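Local coordinates for GDP-mannose-dependent alpha-(1-6)-phosphatidylinositol monomannoside mannosyltransferase (PDB 3OKC), which belongs to the GT-B glycosyltransferases, enzymes built from two Rossmann-like domains, and in this model holds guanosine-5'-diphosphate in the second of them, at residues Arg206-Lys211 and Ser237-Ser242; Leu233-Gly238 and Gly259-Gln264; Asn268-Ala273 and Leu297-Cys302. All coordinates share one frame; numbering follows the deposited sequence.

Contact 1: residues Arg206-Lys211 and Ser237-Ser242; sequences RLVPRK and SGRYES. With GDP (guanosine-5'-diphosphate), chain B.
Over the centre of one face of the Tyr240 ring stands CG of Pro209, 3.7 Å from the ring centroid and 9° off the normal, a CH-pi contact. The same proline sets its CD over one face of the Arg239 guanidinium, 3.6 Å from NH1, while CG1 of Val208 approaches its NH2 obliquely. The guanidinium of Arg206 turns its edge to the GDP phosphate, with O1B in its plane, and Arg206 NH2 makes a weak, nearly straight hydrogen bond of 3.4 Å to O3B. O3B of GDP takes a firmer bond of 2.9 Å from NZ of Lys211, which also forms a salt bridge with Glu290. In this Rossmann-like domain 206-211 lies in the loop after strand 200-204; after strand 231-235, a type I beta turn, Gly238-Glu241, runs into helix 241-247. Two backbone bonds join the segments at Leu207, the centre of an inverse gamma turn: its N donates to Ser237 O at 2.9 Å, and Tyr240 N to Leu207 O at 3.3 Å. With CG anti to its backbone N (chi1 -158°), Tyr240 turns its ring against Pro209, and its OH bonds Asp214. Leu207 CD1 packs 3.7 Å from Glu241 CB.

Contact 2: residues Leu233-Gly238 and Gly259-Gln264; sequences LIVGSG and GRLEYQ. With GDP (guanosine-5'-diphosphate), chain B.
Gly236 N donates to Gly259 O at 3.0 Å, with an N-H...O angle of 154° and the donor well above the carbonyl plane; it is the one direct backbone bond between the two segments, made just as strand 231-235 ends. A water fills the neighbouring position, giving its protons to Ile234 O and Gly236 O and accepting from Gly259 N, so that three backbone groups of the diverging chains are satisfied through one molecule. Among the side chains, Val235 and Leu261 cross at about a right angle, with CG1 of the valine 3.9 Å from CD1 of the leucine. Val235 CG1, anti to the backbone N (chi1 179°), also lies 3.4 Å from O6 of GDP. This is the carboxyl end of a parallel sheet in a Rossmann-like domain, where the loop between strand 255-259, outermost in the sheet, and helix 263-272 forms one wall of the nucleotide site. Leu261 recognises the guanine through its backbone: its O accepts from N1 of GDP at 3.0 Å and, less directly, from N2 of GDP at 3.3 Å, while its N gives a weak bond to O6. Arg260 covers the base from one side. Its chain runs extended from CG to NE along the purine, and the guanidinium lies roughly parallel to it, with C2 of GDP 3.6 Å above the guanidinium plane and displaced toward the rim. On the way, Arg260 CD passes 3.9 Å from Ser237 OG. Beyond Leu261 the chain enters helix 263-272, where Tyr263 closes on N2 of GDP with its CA nearest and the edge of its ring facing the amino group.

Contact 3: residues Asn268-Ala273 and Leu297-Cys302; sequences NTLAAA and LEAQAC. With GDP (guanosine-5'-diphosphate), chain B.
Leu270 points from helix 263-272 toward helix 294-301, and its two methyl branches divide the contact between them. Leu270 CD1 meets CB of Ala299 at 4.0 Å, whereas Leu270 CD2 lies 3.9 Å from Cys302 SG and about as far from the backbone O of Glu298. Leu270 CG is anti to the backbone N (chi1 175°), which carries this fork across the gap between the helices. One residue on, the contact becomes a meeting of small groups: CB of Ala271 sits 4.1 Å from CB of Cys302, and here the backbones come nearest. A water spans the same end, donating to Ala271 O at 2.8 Å and to Cys302 O, so Ala271 O and Cys302 O share one polar partner in an otherwise apolar, buried interface. Glu298, probably the second glutamate of the EX7E motif found in many GT-B glycosyltransferases, touches Leu270 with its base but sends its extended chain to GDP. Its carboxylate takes both ribose hydroxyls, one on each oxygen: O2' donates to OE1 at 2.9 Å and O3' to OE2 at 2.8 Å. This two-pronged grip fixes the ribose at helix 294-301, the helix that Leu270 packs against. The pair of helices brackets strand 275-278 in the chain, and Phe276 of that strand touches both Leu270 and Ala299; Leu270 also reaches Asn204 of strand 200-204, while Ala272 packs on helix 182-191.

Overall arrangement
All three contacts belong to the Rossmann-like domain built on the six-stranded parallel sheet, and each supplies a different part of the GDP site: diphosphate in contact 1, guanine in contact 2, ribose in contact 3. Contacts 1 and 2 lie with centres 11 Å apart and share Ser237 and Gly238; Leu207 packs on Ile234 between them. Contacts 2 and 3 have centres 13 Å apart and both use helix 263-272, where Thr269 meets Leu233 and Leu261. Contacts 1 and 3 do not touch, their nearest atoms being about 10 Å apart. Along the chain, contact 3 opens after the others have closed, so one nucleotide gathers loops and helices from successive strand-helix units.

Contact 1: residues Arg206-Lys211 and Ser237-Ser242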
# COMPACT_ATOMS: atom_id res chain seq x y z
N ARG A 206 0.40 10.83 4.04
CA ARG A 206 0.86 11.32 5.34
C ARG A 206 1.80 12.49 5.12
O ARG A 206 2.58 12.50 4.17
CB ARG A 206 1.57 10.22 6.13
CG ARG A 206 0.68 9.04 6.52
CD ARG A 206 1.47 7.95 7.26
NE ARG A 206 2.51 7.34 6.42
CZ ARG A 206 3.82 7.52 6.59
NH1 ARG A 206 4.28 8.27 7.58
NH2 ARG A 206 4.67 6.92 5.77
N LEU A 207 1.73 13.48 6.00
CA LEU A 207 2.59 14.65 5.88
C LEU A 207 3.95 14.37 6.51
O LEU A 207 4.16 14.60 7.70
CB LEU A 207 1.93 15.90 6.49
CG LEU A 207 0.51 16.25 6.03
CD1 LEU A 207 0.03 17.54 6.68
CD2 LEU A 207 0.41 16.34 4.51
N VAL A 208 4.84 13.81 5.69
CA VAL A 208 6.23 13.56 6.06
C VAL A 208 7.13 13.95 4.87
O VAL A 208 6.70 13.84 3.72
CB VAL A 208 6.49 12.07 6.48
CG1 VAL A 208 5.74 11.73 7.77
CG2 VAL A 208 6.12 11.10 5.36
N PRO A 209 8.38 14.40 5.15
CA PRO A 209 9.24 14.94 4.09
C PRO A 209 9.33 14.12 2.79
O PRO A 209 9.31 14.71 1.71
CB PRO A 209 10.62 15.01 4.76
CG PRO A 209 10.31 15.22 6.20
CD PRO A 209 9.04 14.45 6.47
N ARG A 210 9.39 12.79 2.89
CA ARG A 210 9.68 11.94 1.73
C ARG A 210 8.56 11.84 0.69
O ARG A 210 8.80 11.46 -0.45
CB ARG A 210 10.12 10.54 2.17
CG ARG A 210 9.03 9.70 2.84
CD ARG A 210 9.55 8.30 3.18
NE ARG A 210 8.46 7.37 3.47
CZ ARG A 210 7.77 6.72 2.55
NH1 ARG A 210 8.04 6.88 1.26
NH2 ARG A 210 6.79 5.90 2.91
N LYS A 211 7.34 12.18 1.10
CA LYS A 211 6.18 12.15 0.21
C LYS A 211 6.21 13.30 -0.80
O LYS A 211 5.52 13.25 -1.82
CB LYS A 211 4.88 12.18 1.02
CG LYS A 211 4.70 11.01 1.97
CD LYS A 211 4.40 9.71 1.24
CE LYS A 211 4.20 8.56 2.22
NZ LYS A 211 3.78 7.30 1.53
N SER A 237 -2.50 14.05 7.41
CA SER A 237 -1.91 14.62 8.62
C SER A 237 -0.50 14.07 8.85
O SER A 237 -0.12 13.06 8.25
CB SER A 237 -2.80 14.35 9.83
OG SER A 237 -3.02 12.96 9.99
N GLY A 238 0.26 14.74 9.71
CA GLY A 238 1.61 14.30 10.04
C GLY A 238 2.45 15.39 10.66
O GLY A 238 2.08 16.56 10.64
N ARG A 239 3.61 14.99 11.20
CA ARG A 239 4.51 15.87 11.95
C ARG A 239 5.05 17.06 11.14
O ARG A 239 5.38 18.10 11.70
CB ARG A 239 5.67 15.06 12.54
CG ARG A 239 6.58 14.41 11.50
CD ARG A 239 7.86 13.88 12.13
NE ARG A 239 9.01 13.96 11.22
CZ ARG A 239 9.37 13.01 10.36
NH1 ARG A 239 10.44 13.19 9.59
NH2 ARG A 239 8.68 11.88 10.27
N TYR A 240 5.13 16.88 9.82
CA TYR A 240 5.75 17.84 8.90
C TYR A 240 4.81 18.99 8.51
O TYR A 240 5.23 19.91 7.81
CB TYR A 240 6.23 17.09 7.66
CG TYR A 240 7.31 17.74 6.82
CD1 TYR A 240 8.47 18.27 7.41
CD2 TYR A 240 7.21 17.77 5.43
CE1 TYR A 240 9.47 18.84 6.62
CE2 TYR A 240 8.20 18.34 4.64
CZ TYR A 240 9.32 18.87 5.24
OH TYR A 240 10.29 19.42 4.43
N GLU A 241 3.56 18.93 8.97
CA GLU A 241 2.54 19.95 8.66
C GLU A 241 2.99 21.40 8.86
O GLU A 241 2.78 22.24 7.99
CB GLU A 241 1.25 19.69 9.45
CG GLU A 241 0.06 20.53 8.97
CD GLU A 241 -1.06 20.63 10.00
OE1 GLU A 241 -1.17 19.73 10.87
OE2 GLU A 241 -1.84 21.61 9.94
N SER A 242 3.60 21.68 10.01
CA SER A 242 4.00 23.05 10.34
C SER A 242 5.08 23.60 9.41
O SER A 242 5.08 24.78 9.08
CB SER A 242 4.42 23.15 11.81
OG SER A 242 5.66 22.50 12.02
PB GDP B . 2.19 4.42 3.06
O1B GDP B . 1.26 4.80 4.12
O2B GDP B . 2.41 3.20 3.11
O3B GDP B . 3.27 5.02 3.26
O3A GDP B . 1.66 4.80 1.76
PA GDP B . 0.56 4.16 1.04
O1A GDP B . 0.89 3.01 0.68
O2A GDP B . 0.31 4.84 0.01
O5' GDP B . -0.64 4.08 1.86
C5' GDP B . -1.36 5.24 2.26
C4' GDP B . -2.82 4.90 2.55
O4' GDP B . -3.36 5.84 3.50
C3' GDP B . -3.65 4.99 1.28
O3' GDP B . -4.52 3.85 1.19
C2' GDP B . -4.47 6.25 1.44
O2' GDP B . -5.77 6.11 0.85
C1' GDP B . -4.54 6.45 2.95
N9 GDP B . -4.67 7.90 3.29
C8 GDP B . -3.74 8.86 3.17
N7 GDP B . -4.26 10.04 3.58
C5 GDP B . -5.54 9.81 3.96
C6 GDP B . -6.56 10.63 4.46
O6 GDP B . -6.36 11.85 4.63
N1 GDP B . -7.76 10.08 4.75
C2 GDP B . -7.99 8.76 4.57
N2 GDP B . -9.20 8.23 4.86
N3 GDP B . -7.01 7.95 4.08
C4 GDP B . -5.79 8.46 3.77

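Contact 2: residues Leu233-Gly238 and Gly259-Gln264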
# COMPACT_ATOMS: atom_id res chain seq x y z
N LEU A 233 -4.34 20.69 -3.33
CA LEU A 233 -5.01 20.16 -2.16
C LEU A 233 -4.11 19.17 -1.44
O LEU A 233 -3.71 18.15 -1.99
CB LEU A 233 -6.35 19.51 -2.52
CG LEU A 233 -7.36 20.30 -3.36
CD1 LEU A 233 -8.62 19.48 -3.54
CD2 LEU A 233 -7.68 21.68 -2.75
N ILE A 234 -3.77 19.51 -0.20
CA ILE A 234 -2.95 18.65 0.62
C ILE A 234 -3.85 17.90 1.61
O ILE A 234 -4.41 18.49 2.54
CB ILE A 234 -1.80 19.44 1.29
CG1 ILE A 234 -0.78 19.82 0.22
CG2 ILE A 234 -1.13 18.61 2.38
CD1 ILE A 234 0.09 20.98 0.58
N VAL A 235 -4.01 16.61 1.36
CA VAL A 235 -4.90 15.77 2.15
C VAL A 235 -4.05 14.81 2.98
O VAL A 235 -3.24 14.05 2.44
CB VAL A 235 -5.92 14.99 1.26
CG1 VAL A 235 -6.82 14.08 2.11
CG2 VAL A 235 -6.77 15.95 0.42
N GLY A 236 -4.24 14.87 4.29
CA GLY A 236 -3.50 14.04 5.22
C GLY A 236 -3.04 14.79 6.46
O GLY A 236 -3.19 16.01 6.55
N SER A 237 -2.50 14.05 7.41
CA SER A 237 -1.91 14.62 8.62
C SER A 237 -0.50 14.07 8.85
O SER A 237 -0.12 13.06 8.25
CB SER A 237 -2.80 14.35 9.83
OG SER A 237 -3.02 12.96 9.99
N GLY A 238 0.26 14.74 9.71
CA GLY A 238 1.61 14.30 10.04
C GLY A 238 2.45 15.39 10.66
O GLY A 238 2.08 16.56 10.64
N GLY A 259 -6.39 18.67 5.92
CA GLY A 259 -6.28 17.75 7.06
C GLY A 259 -6.66 16.34 6.66
O GLY A 259 -6.79 16.04 5.47
N ARG A 260 -6.84 15.47 7.65
CA ARG A 260 -7.19 14.09 7.38
C ARG A 260 -8.70 13.98 7.13
O ARG A 260 -9.51 14.26 8.02
CB ARG A 260 -6.76 13.18 8.53
CG ARG A 260 -6.36 11.79 8.06
CD ARG A 260 -6.17 10.82 9.21
NE ARG A 260 -5.87 9.49 8.69
CZ ARG A 260 -6.79 8.58 8.36
NH1 ARG A 260 -8.08 8.85 8.51
NH2 ARG A 260 -6.41 7.40 7.89
N LEU A 261 -9.05 13.59 5.91
CA LEU A 261 -10.45 13.54 5.50
C LEU A 261 -11.08 12.18 5.76
O LEU A 261 -10.39 11.16 5.79
CB LEU A 261 -10.60 13.88 4.01
CG LEU A 261 -10.29 15.30 3.51
CD1 LEU A 261 -10.46 15.35 1.99
CD2 LEU A 261 -11.16 16.35 4.18
N GLU A 262 -12.40 12.17 5.95
CA GLU A 262 -13.16 10.92 6.00
C GLU A 262 -12.95 10.12 4.70
O GLU A 262 -12.72 10.70 3.64
CB GLU A 262 -14.65 11.19 6.22
N TYR A 263 -13.02 8.80 4.82
CA TYR A 263 -12.76 7.88 3.70
C TYR A 263 -13.46 8.26 2.39
O TYR A 263 -12.80 8.38 1.36
CB TYR A 263 -13.12 6.45 4.12
CG TYR A 263 -12.77 5.38 3.11
CD1 TYR A 263 -11.44 5.14 2.75
CD2 TYR A 263 -13.76 4.59 2.53
CE1 TYR A 263 -11.11 4.15 1.84
CE2 TYR A 263 -13.44 3.59 1.61
CZ TYR A 263 -12.11 3.38 1.27
OH TYR A 263 -11.79 2.39 0.36
N GLN A 264 -14.78 8.45 2.43
CA GLN A 264 -15.54 8.79 1.22
C GLN A 264 -15.31 10.22 0.72
O GLN A 264 -15.34 10.45 -0.49
CB GLN A 264 -17.04 8.50 1.41
CG GLN A 264 -17.86 8.55 0.11
CD GLN A 264 -17.43 7.53 -0.93
OE1 GLN A 264 -17.48 6.32 -0.69
NE2 GLN A 264 -17.01 8.01 -2.10
PB GDP B . 2.19 4.42 3.06
O1B GDP B . 1.26 4.80 4.12
O2B GDP B . 2.41 3.20 3.11
O3B GDP B . 3.27 5.02 3.26
O3A GDP B . 1.66 4.80 1.76
PA GDP B . 0.56 4.16 1.04
O1A GDP B . 0.89 3.01 0.68
O2A GDP B . 0.31 4.84 0.01
O5' GDP B . -0.64 4.08 1.86
C5' GDP B . -1.36 5.24 2.26
C4' GDP B . -2.82 4.90 2.55
O4' GDP B . -3.36 5.84 3.50
C3' GDP B . -3.65 4.99 1.28
O3' GDP B . -4.52 3.85 1.19
C2' GDP B . -4.47 6.25 1.44
O2' GDP B . -5.77 6.11 0.85
C1' GDP B . -4.54 6.45 2.95
N9 GDP B . -4.67 7.90 3.29
C8 GDP B . -3.74 8.86 3.17
N7 GDP B . -4.26 10.04 3.58
C5 GDP B . -5.54 9.81 3.96
C6 GDP B . -6.56 10.63 4.46
O6 GDP B . -6.36 11.85 4.63
N1 GDP B . -7.76 10.08 4.75
C2 GDP B . -7.99 8.76 4.57
N2 GDP B . -9.20 8.23 4.86
N3 GDP B . -7.01 7.95 4.08
C4 GDP B . -5.79 8.46 3.77
O HOH W 1 -3.45 18.55 5.29

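Contact 3: residues Asn268-Ala273 and Leu297-Cys302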
# COMPACT_ATOMS: atom_id res chain seq x y z
N ASN A 268 -14.01 11.26 -3.06
CA ASN A 268 -14.70 12.27 -3.86
C ASN A 268 -13.78 13.42 -4.28
O ASN A 268 -13.85 13.90 -5.42
CB ASN A 268 -15.90 12.84 -3.10
CG ASN A 268 -16.96 11.79 -2.81
OD1 ASN A 268 -17.01 10.74 -3.45
ND2 ASN A 268 -17.83 12.07 -1.84
N THR A 269 -12.93 13.85 -3.36
CA THR A 269 -11.96 14.93 -3.59
C THR A 269 -10.93 14.51 -4.63
O THR A 269 -10.61 15.28 -5.54
CB THR A 269 -11.27 15.33 -2.27
OG1 THR A 269 -12.26 15.77 -1.34
CG2 THR A 269 -10.25 16.44 -2.48
N LEU A 270 -10.43 13.28 -4.49
CA LEU A 270 -9.48 12.70 -5.44
C LEU A 270 -10.06 12.59 -6.85
O LEU A 270 -9.43 13.01 -7.82
CB LEU A 270 -9.03 11.33 -4.93
CG LEU A 270 -8.13 10.43 -5.77
CD1 LEU A 270 -6.81 11.12 -6.08
CD2 LEU A 270 -7.91 9.13 -5.02
N ALA A 271 -11.28 12.05 -6.95
CA ALA A 271 -11.93 11.81 -8.24
C ALA A 271 -12.33 13.10 -8.98
O ALA A 271 -12.54 13.08 -10.19
CB ALA A 271 -13.13 10.89 -8.06
N ALA A 272 -12.41 14.21 -8.24
CA ALA A 272 -12.78 15.51 -8.82
C ALA A 272 -11.56 16.33 -9.24
O ALA A 272 -11.69 17.36 -9.90
CB ALA A 272 -13.65 16.30 -7.84
N ALA A 273 -10.37 15.86 -8.85
CA ALA A 273 -9.10 16.51 -9.19
C ALA A 273 -8.71 16.33 -10.65
O ALA A 273 -9.14 15.38 -11.32
CB ALA A 273 -7.99 16.01 -8.27
N LEU A 297 -2.24 3.93 -7.19
CA LEU A 297 -3.20 2.98 -7.71
C LEU A 297 -4.64 3.47 -7.51
O LEU A 297 -5.51 3.20 -8.32
CB LEU A 297 -3.02 1.62 -7.03
CG LEU A 297 -1.64 0.95 -6.98
CD1 LEU A 297 -1.76 -0.37 -6.24
CD2 LEU A 297 -1.03 0.75 -8.36
N GLU A 298 -4.85 4.18 -6.40
CA GLU A 298 -6.16 4.73 -6.06
C GLU A 298 -6.54 5.88 -6.99
O GLU A 298 -7.69 6.01 -7.38
CB GLU A 298 -6.16 5.21 -4.61
CG GLU A 298 -6.08 4.09 -3.60
CD GLU A 298 -5.84 4.58 -2.19
OE1 GLU A 298 -5.64 5.80 -1.99
OE2 GLU A 298 -5.85 3.72 -1.27
N ALA A 299 -5.55 6.70 -7.34
CA ALA A 299 -5.73 7.80 -8.29
C ALA A 299 -6.06 7.30 -9.69
O ALA A 299 -6.97 7.82 -10.34
CB ALA A 299 -4.51 8.68 -8.31
N GLN A 300 -5.32 6.29 -10.15
CA GLN A 300 -5.56 5.68 -11.45
C GLN A 300 -6.94 5.02 -11.51
O GLN A 300 -7.64 5.12 -12.52
CB GLN A 300 -4.46 4.68 -11.80
CG GLN A 300 -3.13 5.33 -12.20
CD GLN A 300 -2.01 4.33 -12.37
OE1 GLN A 300 -1.71 3.89 -13.48
NE2 GLN A 300 -1.37 3.95 -11.26
N ALA A 301 -7.34 4.37 -10.41
CA ALA A 301 -8.68 3.78 -10.28
C ALA A 301 -9.81 4.81 -10.33
O ALA A 301 -10.93 4.49 -10.73
CB ALA A 301 -8.78 2.95 -9.00
N CYS A 302 -9.51 6.04 -9.90
CA CYS A 302 -10.45 7.16 -10.01
C CYS A 302 -10.38 7.86 -11.37
O CYS A 302 -11.01 8.90 -11.57
CB CYS A 302 -10.20 8.17 -8.88
SG CYS A 302 -10.68 7.58 -7.23
PB GDP B . 2.19 4.42 3.06
O1B GDP B . 1.26 4.80 4.12
O2B GDP B . 2.41 3.20 3.11
O3B GDP B . 3.27 5.02 3.26
O3A GDP B . 1.66 4.80 1.76
PA GDP B . 0.56 4.16 1.04
O1A GDP B . 0.89 3.01 0.68
O2A GDP B . 0.31 4.84 0.01
O5' GDP B . -0.64 4.08 1.86
C5' GDP B . -1.36 5.24 2.26
C4' GDP B . -2.82 4.90 2.55
O4' GDP B . -3.36 5.84 3.50
C3' GDP B . -3.65 4.99 1.28
O3' GDP B . -4.52 3.85 1.19
C2' GDP B . -4.47 6.25 1.44
O2' GDP B . -5.77 6.11 0.85
C1' GDP B . -4.54 6.45 2.95
N9 GDP B . -4.67 7.90 3.29
C8 GDP B . -3.74 8.86 3.17
N7 GDP B . -4.26 10.04 3.58
C5 GDP B . -5.54 9.81 3.96
C6 GDP B . -6.56 10.63 4.46
O6 GDP B . -6.36 11.85 4.63
N1 GDP B . -7.76 10.08 4.75
C2 GDP B . -7.99 8.76 4.57
N2 GDP B . -9.20 8.23 4.86
N3 GDP B . -7.01 7.95 4.08
C4 GDP B . -5.79 8.46 3.77
O HOH W 2 -12.89 10.76 -11.63